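Local coordinates for FACT-Spt16 (Cicer arietinum, PDB 5CE6), which is the Spt16 subunit of the histone chaperone FACT, whose N-terminal region, held here, probably takes part in binding histones H3-H4, at residues T31-K34 with A35-H39; A72-L75 with W76-F80. All blocks are in the same frame, centred on the assembly; numbering follows the deposited sequence.

How the interactions relate
Interactions 1 and 2 come in series along the chain. Interaction 1 (31-39) lies within helix 26-42; interaction 2 covers the C-terminal part of helix 69-78 and the turn that follows it. Both belong to the N-terminal lobe, on the same side of the chain's centre, and their centres lie about 13 Å apart. The two helices touch directly. R32 NH1 of interaction 1 probably hydrogen-bonds to W76 O of interaction 2 at 2.8 Å, while L77 CD1 packs 3.7 Å from L33 N. Helix 188-196 and strand 85-89 of the six-stranded mixed sheet contact both, so the buried faces of both helices pack into the same part of the lobe.

Interaction 1: T31-K34 with A35-H39; sequences TRLK and AFYSH
L33 lays its CD1 methyl beside the Y37 ring one turn further along the helix, 3.8 Å from CE1, the two side chains running side by side in the same direction. CG anti to the backbone N (chi1 -170°) and chi2 near 60° turn this methyl toward two rings, since it also meets the edge of the F36 ring, near its plane, at 4.4 Å from CD2. Beneath them the backbone bonds are regular, and Y37 N reaches L33 O at 2.9 Å in an almost straight bond (176°). On the exposed side K34 O accepts twice, from S38 N at 2.8 Å and from S38 OG at 3.1 Å; the hydroxyl, turned back beside its own backbone N, comes from above the carbonyl plane. At the far end of its ring, Y37 OH hydrogen-bonds to T90 O. Replacing Y37 with an alanine would probably strip L33 CD1 of its flat neighbour and leave T90 O without this hydroxyl. L33 and Y37 together face helix 110-117 and F89 of strand 85-89, F36 meets F89 edge-to-face and touches L194 of helix 188-196, and R32 makes a cation-pi contact with W76 of helix 69-78.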
ATOM      1  N   THR A  31      -7.692 -18.019 -13.006  1.00 23.65           N
ATOM      2  CA  THR A  31      -8.779 -17.119 -12.653  1.00 26.32           C
ATOM      3  C   THR A  31      -8.360 -15.669 -12.832  1.00 24.58           C
ATOM      4  O   THR A  31      -9.096 -14.856 -13.406  1.00 21.33           O
ATOM      5  CB  THR A  31      -9.237 -17.343 -11.203  1.00 32.36           C
ATOM      6  OG1 THR A  31      -9.795 -18.656 -11.083  1.00 36.29           O
ATOM      7  CG2 THR A  31     -10.287 -16.327 -10.815  1.00 32.91           C
ATOM      8  N   ARG A  32      -7.161 -15.349 -12.360  1.00 20.28           N
ATOM      9  CA  ARG A  32      -6.673 -13.982 -12.434  1.00 16.70           C
ATOM     10  C   ARG A  32      -6.230 -13.567 -13.841  1.00 16.68           C
ATOM     11  O   ARG A  32      -6.436 -12.413 -14.227  1.00 19.36           O
ATOM     12  CB  ARG A  32      -5.600 -13.742 -11.370  1.00 19.56           C
ATOM     13  CG  ARG A  32      -6.208 -13.698  -9.963  1.00 24.86           C
ATOM     14  CD  ARG A  32      -5.181 -13.514  -8.857  1.00 24.86           C
ATOM     15  NE  ARG A  32      -5.808 -13.684  -7.544  1.00 26.51           N
ATOM     16  CZ  ARG A  32      -5.158 -13.690  -6.383  1.00 20.07           C
ATOM     17  NH1 ARG A  32      -3.846 -13.542  -6.344  1.00 19.63           N
ATOM     18  NH2 ARG A  32      -5.833 -13.871  -5.251  1.00 20.59           N
ATOM     19  N   LEU A  33      -5.671 -14.501 -14.618  1.00 21.70           N
ATOM     20  CA  LEU A  33      -5.309 -14.195 -16.002  1.00 18.93           C
ATOM     21  C   LEU A  33      -6.575 -13.890 -16.808  1.00 18.81           C
ATOM     22  O   LEU A  33      -6.604 -12.970 -17.633  1.00 24.62           O
ATOM     23  CB  LEU A  33      -4.512 -15.344 -16.642  1.00 23.61           C
ATOM     24  CG  LEU A  33      -3.866 -15.096 -18.009  1.00 22.67           C
ATOM     25  CD1 LEU A  33      -2.877 -13.952 -17.912  1.00 17.19           C
ATOM     26  CD2 LEU A  33      -3.172 -16.352 -18.521  1.00 25.27           C
ATOM     27  N   LYS A  34      -7.628 -14.660 -16.551  1.00 25.82           N
ATOM     28  CA  LYS A  34      -8.915 -14.434 -17.195  1.00 23.88           C
ATOM     29  C   LYS A  34      -9.479 -13.072 -16.805  1.00 23.77           C
ATOM     30  O   LYS A  34      -9.932 -12.308 -17.659  1.00 21.80           O
ATOM     31  CB  LYS A  34      -9.894 -15.541 -16.802  1.00 23.97           C
ATOM     32  CG  LYS A  34     -11.099 -15.678 -17.716  1.00 34.66           C
ATOM     33  CD  LYS A  34     -11.342 -17.145 -18.054  1.00 47.05           C
ATOM     34  CE  LYS A  34     -11.118 -18.034 -16.835  1.00 52.71           C
ATOM     35  NZ  LYS A  34     -11.050 -19.479 -17.190  1.00 57.32           N
ATOM     36  N   ALA A  35      -9.435 -12.777 -15.510  1.00 21.72           N
ATOM     37  CA  ALA A  35      -9.915 -11.498 -14.994  1.00 22.51           C
ATOM     38  C   ALA A  35      -9.184 -10.339 -15.660  1.00 24.54           C
ATOM     39  O   ALA A  35      -9.807  -9.367 -16.084  1.00 20.84           O
ATOM     40  CB  ALA A  35      -9.751 -11.433 -13.484  1.00 26.16           C
ATOM     41  N   PHE A  36      -7.861 -10.466 -15.756  1.00 19.77           N
ATOM     42  CA  PHE A  36      -7.017  -9.478 -16.425  1.00 20.07           C
ATOM     43  C   PHE A  36      -7.410  -9.305 -17.906  1.00 18.91           C
ATOM     44  O   PHE A  36      -7.707  -8.192 -18.341  1.00 19.50           O
ATOM     45  CB  PHE A  36      -5.539  -9.902 -16.282  1.00 17.37           C
ATOM     46  CG  PHE A  36      -4.559  -9.022 -17.017  1.00 20.28           C
ATOM     47  CD1 PHE A  36      -4.794  -7.666 -17.195  1.00 22.21           C
ATOM     48  CD2 PHE A  36      -3.393  -9.567 -17.536  1.00 27.50           C
ATOM     49  CE1 PHE A  36      -3.882  -6.868 -17.870  1.00 24.22           C
ATOM     50  CE2 PHE A  36      -2.473  -8.776 -18.209  1.00 24.71           C
ATOM     51  CZ  PHE A  36      -2.718  -7.427 -18.378  1.00 27.03           C
ATOM     52  N   TYR A  37      -7.404 -10.388 -18.682  1.00 18.25           N
ATOM     53  CA  TYR A  37      -7.739 -10.277 -20.104  1.00 19.35           C
ATOM     54  C   TYR A  37      -9.159  -9.747 -20.348  1.00 23.70           C
ATOM     55  O   TYR A  37      -9.389  -8.986 -21.292  1.00 23.34           O
ATOM     56  CB  TYR A  37      -7.518 -11.605 -20.840  1.00 19.00           C
ATOM     57  CG  TYR A  37      -6.121 -11.737 -21.391  1.00 19.05           C
ATOM     58  CD1 TYR A  37      -5.030 -11.847 -20.542  1.00 26.80           C
ATOM     59  CD2 TYR A  37      -5.897 -11.727 -22.755  1.00 20.10           C
ATOM     60  CE1 TYR A  37      -3.741 -11.955 -21.040  1.00 23.43           C
ATOM     61  CE2 TYR A  37      -4.608 -11.841 -23.272  1.00 23.46           C
ATOM     62  CZ  TYR A  37      -3.540 -11.949 -22.402  1.00 21.61           C
ATOM     63  OH  TYR A  37      -2.260 -12.059 -22.897  1.00 22.14           O
ATOM     64  N   SER A  38     -10.095 -10.141 -19.492  1.00 24.36           N
ATOM     65  CA  SER A  38     -11.468  -9.647 -19.582  1.00 21.65           C
ATOM     66  C   SER A  38     -11.544  -8.144 -19.346  1.00 22.68           C
ATOM     67  O   SER A  38     -12.164  -7.413 -20.124  1.00 29.53           O
ATOM     68  CB  SER A  38     -12.358 -10.370 -18.572  1.00 27.00           C
ATOM     69  OG  SER A  38     -12.615 -11.697 -18.997  1.00 36.08           O
ATOM     70  N   HIS A  39     -10.902  -7.695 -18.272  1.00 19.66           N
ATOM     71  CA  HIS A  39     -10.937  -6.292 -17.863  1.00 16.76           C
ATOM     72  C   HIS A  39     -10.244  -5.454 -18.925  1.00 22.48           C
ATOM     73  O   HIS A  39     -10.733  -4.388 -19.321  1.00 22.68           O
ATOM     74  CB  HIS A  39     -10.249  -6.131 -16.508  1.00 22.33           C
ATOM     75  CG  HIS A  39     -10.513  -4.819 -15.842  1.00 30.91           C
ATOM     76  ND1 HIS A  39      -9.861  -3.657 -16.198  1.00 31.69           N
ATOM     77  CD2 HIS A  39     -11.343  -4.485 -14.825  1.00 28.56           C
ATOM     78  CE1 HIS A  39     -10.285  -2.664 -15.436  1.00 35.84           C
ATOM     79  NE2 HIS A  39     -11.188  -3.140 -14.594  1.00 27.10           N
TER

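Interaction 2: A72-L75 with W76-F80; sequences ALFL and WLLGF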
ATOM      1  N   ALA A  72       3.642  -6.028  -7.981  1.00 16.45           N
ATOM      2  CA  ALA A  72       2.311  -6.431  -7.545  1.00 11.25           C
ATOM      3  C   ALA A  72       1.601  -7.329  -8.560  1.00 16.41           C
ATOM      4  O   ALA A  72       0.928  -8.287  -8.178  1.00 12.45           O
ATOM      5  CB  ALA A  72       1.469  -5.203  -7.223  1.00 14.72           C
ATOM      6  N   LEU A  73       1.749  -7.033  -9.849  1.00 18.09           N
ATOM      7  CA  LEU A  73       1.138  -7.881 -10.871  1.00 19.43           C
ATOM      8  C   LEU A  73       1.706  -9.299 -10.843  1.00 17.33           C
ATOM      9  O   LEU A  73       0.948 -10.271 -10.891  1.00 16.14           O
ATOM     10  CB  LEU A  73       1.272  -7.273 -12.271  1.00 16.53           C
ATOM     11  CG  LEU A  73       0.624  -8.125 -13.361  1.00 19.17           C
ATOM     12  CD1 LEU A  73      -0.871  -8.268 -13.127  1.00 15.94           C
ATOM     13  CD2 LEU A  73       0.908  -7.577 -14.755  1.00 19.01           C
ATOM     14  N   PHE A  74       3.034  -9.419 -10.782  1.00 16.75           N
ATOM     15  CA  PHE A  74       3.649 -10.736 -10.649  1.00 16.66           C
ATOM     16  C   PHE A  74       3.166 -11.490  -9.413  1.00 15.14           C
ATOM     17  O   PHE A  74       2.861 -12.670  -9.498  1.00 16.13           O
ATOM     18  CB  PHE A  74       5.176 -10.647 -10.634  1.00 13.96           C
ATOM     19  CG  PHE A  74       5.793 -10.507 -11.990  1.00 18.23           C
ATOM     20  CD1 PHE A  74       6.007 -11.628 -12.785  1.00 25.77           C
ATOM     21  CD2 PHE A  74       6.202  -9.271 -12.454  1.00 27.35           C
ATOM     22  CE1 PHE A  74       6.595 -11.511 -14.038  1.00 24.17           C
ATOM     23  CE2 PHE A  74       6.801  -9.141 -13.704  1.00 30.54           C
ATOM     24  CZ  PHE A  74       6.998 -10.258 -14.495  1.00 29.96           C
ATOM     25  N   LEU A  75       3.105 -10.809  -8.268  1.00 16.98           N
ATOM     26  CA  LEU A  75       2.595 -11.425  -7.043  1.00 17.53           C
ATOM     27  C   LEU A  75       1.129 -11.834  -7.183  1.00 18.10           C
ATOM     28  O   LEU A  75       0.719 -12.914  -6.740  1.00 20.54           O
ATOM     29  CB  LEU A  75       2.767 -10.455  -5.856  1.00 15.58           C
ATOM     30  CG  LEU A  75       4.215 -10.311  -5.379  1.00 17.47           C
ATOM     31  CD1 LEU A  75       4.363  -9.119  -4.448  1.00 21.38           C
ATOM     32  CD2 LEU A  75       4.655 -11.575  -4.666  1.00 21.97           C
ATOM     33  N   TRP A  76       0.336 -10.962  -7.796  1.00 15.72           N
ATOM     34  CA  TRP A  76      -1.088 -11.205  -7.970  1.00 15.91           C
ATOM     35  C   TRP A  76      -1.313 -12.399  -8.881  1.00 16.75           C
ATOM     36  O   TRP A  76      -2.096 -13.302  -8.575  1.00 17.49           O
ATOM     37  CB  TRP A  76      -1.741  -9.952  -8.560  1.00 14.67           C
ATOM     38  CG  TRP A  76      -3.235 -10.007  -8.696  1.00 17.34           C
ATOM     39  CD1 TRP A  76      -4.159  -9.938  -7.687  1.00 18.43           C
ATOM     40  CD2 TRP A  76      -3.977 -10.089  -9.917  1.00 16.41           C
ATOM     41  NE1 TRP A  76      -5.430  -9.996  -8.210  1.00 21.53           N
ATOM     42  CE2 TRP A  76      -5.346 -10.081  -9.577  1.00 18.79           C
ATOM     43  CE3 TRP A  76      -3.614 -10.173 -11.267  1.00 19.59           C
ATOM     44  CZ2 TRP A  76      -6.352 -10.164 -10.542  1.00 20.77           C
ATOM     45  CZ3 TRP A  76      -4.609 -10.242 -12.219  1.00 16.24           C
ATOM     46  CH2 TRP A  76      -5.963 -10.245 -11.855  1.00 17.56           C
ATOM     47  N   LEU A  77      -0.593 -12.417  -9.997  1.00 17.82           N
ATOM     48  CA  LEU A  77      -0.807 -13.429 -11.024  1.00 19.75           C
ATOM     49  C   LEU A  77      -0.172 -14.774 -10.652  1.00 20.75           C
ATOM     50  O   LEU A  77      -0.796 -15.838 -10.807  1.00 20.67           O
ATOM     51  CB  LEU A  77      -0.241 -12.922 -12.359  1.00 22.73           C
ATOM     52  CG  LEU A  77      -0.869 -13.328 -13.693  1.00 35.08           C
ATOM     53  CD1 LEU A  77      -2.375 -13.098 -13.692  1.00 34.24           C
ATOM     54  CD2 LEU A  77      -0.226 -12.543 -14.827  1.00 27.96           C
ATOM     55  N   LEU A  78       1.061 -14.717 -10.150  1.00 21.89           N
ATOM     56  CA  LEU A  78       1.902 -15.908  -9.997  1.00 22.63           C
ATOM     57  C   LEU A  78       2.197 -16.282  -8.545  1.00 25.21           C
ATOM     58  O   LEU A  78       2.630 -17.400  -8.262  1.00 24.68           O
ATOM     59  CB  LEU A  78       3.219 -15.716 -10.756  1.00 18.11           C
ATOM     60  CG  LEU A  78       3.075 -15.586 -12.276  1.00 22.66           C
ATOM     61  CD1 LEU A  78       4.309 -14.950 -12.900  1.00 26.59           C
ATOM     62  CD2 LEU A  78       2.809 -16.940 -12.899  1.00 24.79           C
ATOM     63  N   GLY A  79       1.976 -15.346  -7.630  1.00 28.53           N
ATOM     64  CA  GLY A  79       2.159 -15.616  -6.214  1.00 26.12           C
ATOM     65  C   GLY A  79       3.587 -15.437  -5.738  1.00 23.79           C
ATOM     66  O   GLY A  79       3.890 -15.708  -4.577  1.00 24.78           O
ATOM     67  N   PHE A  80       4.466 -14.989  -6.634  1.00 25.44           N
ATOM     68  CA  PHE A  80       5.882 -14.810  -6.323  1.00 23.49           C
ATOM     69  C   PHE A  80       6.453 -13.646  -7.114  1.00 21.96           C
ATOM     70  O   PHE A  80       5.943 -13.300  -8.183  1.00 23.75           O
ATOM     71  CB  PHE A  80       6.699 -16.066  -6.678  1.00 31.26           C
ATOM     72  CG  PHE A  80       6.263 -17.308  -5.958  1.00 33.43           C
ATOM     73  CD1 PHE A  80       6.718 -17.580  -4.675  1.00 35.74           C
ATOM     74  CD2 PHE A  80       5.397 -18.204  -6.569  1.00 34.14           C
ATOM     75  CE1 PHE A  80       6.312 -18.728  -4.013  1.00 35.84           C
ATOM     76  CE2 PHE A  80       4.984 -19.349  -5.914  1.00 36.68           C
ATOM     77  CZ  PHE A  80       5.444 -19.614  -4.635  1.00 36.25           C
TER
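CD2 of L75 packs against the backbone of F80, which doubles back over it after the helix has ended: the methyl lies 3.7 Å from F80 C and close to F80 CA, and it is this backbone, not the F80 ring, that it meets. W76 instead meets the residue three places earlier: CD1 of L73 comes to 3.8 Å from CE3 on the benzo part of the indole, the two side chains crossing at a slant. Three residues apart, they share a flank of the helix, and with CG anti to the backbone N in both (chi1 -179° and -175°) leucine and indole meet there. F74 lies side by side with L78, whose CD1 approaches F74 CD1 at 3.7 Å at the ring edge, near the ring plane.

Regular helical bonds run from W76 N to A72 O, from L77 N to L73 O and from L78 N to F74 O. They give way at G79, whose N makes two weak bonds, 2.9 Å to L75 O and 3.4 Å to F74 O, while its CA adds a C-H...O contact to L75 O. G79 is a glycine with positive phi (85°) that ends the helix at its C-terminus and turns the chain out of it; a side chain at these angles would jam against the preceding carbonyl oxygen.

Around this turn, F191 and F195 of helix 188-196 touch L73, F195 also meets W76 edge-to-face, and V56 and C58 of strand 53-58 touch F74. Between the side chains of 72-75 and 76-80 the contact is wholly apolar, so shape and burial hold them, while hydrogen bonding is left to the backbone and weakens where the helix ends.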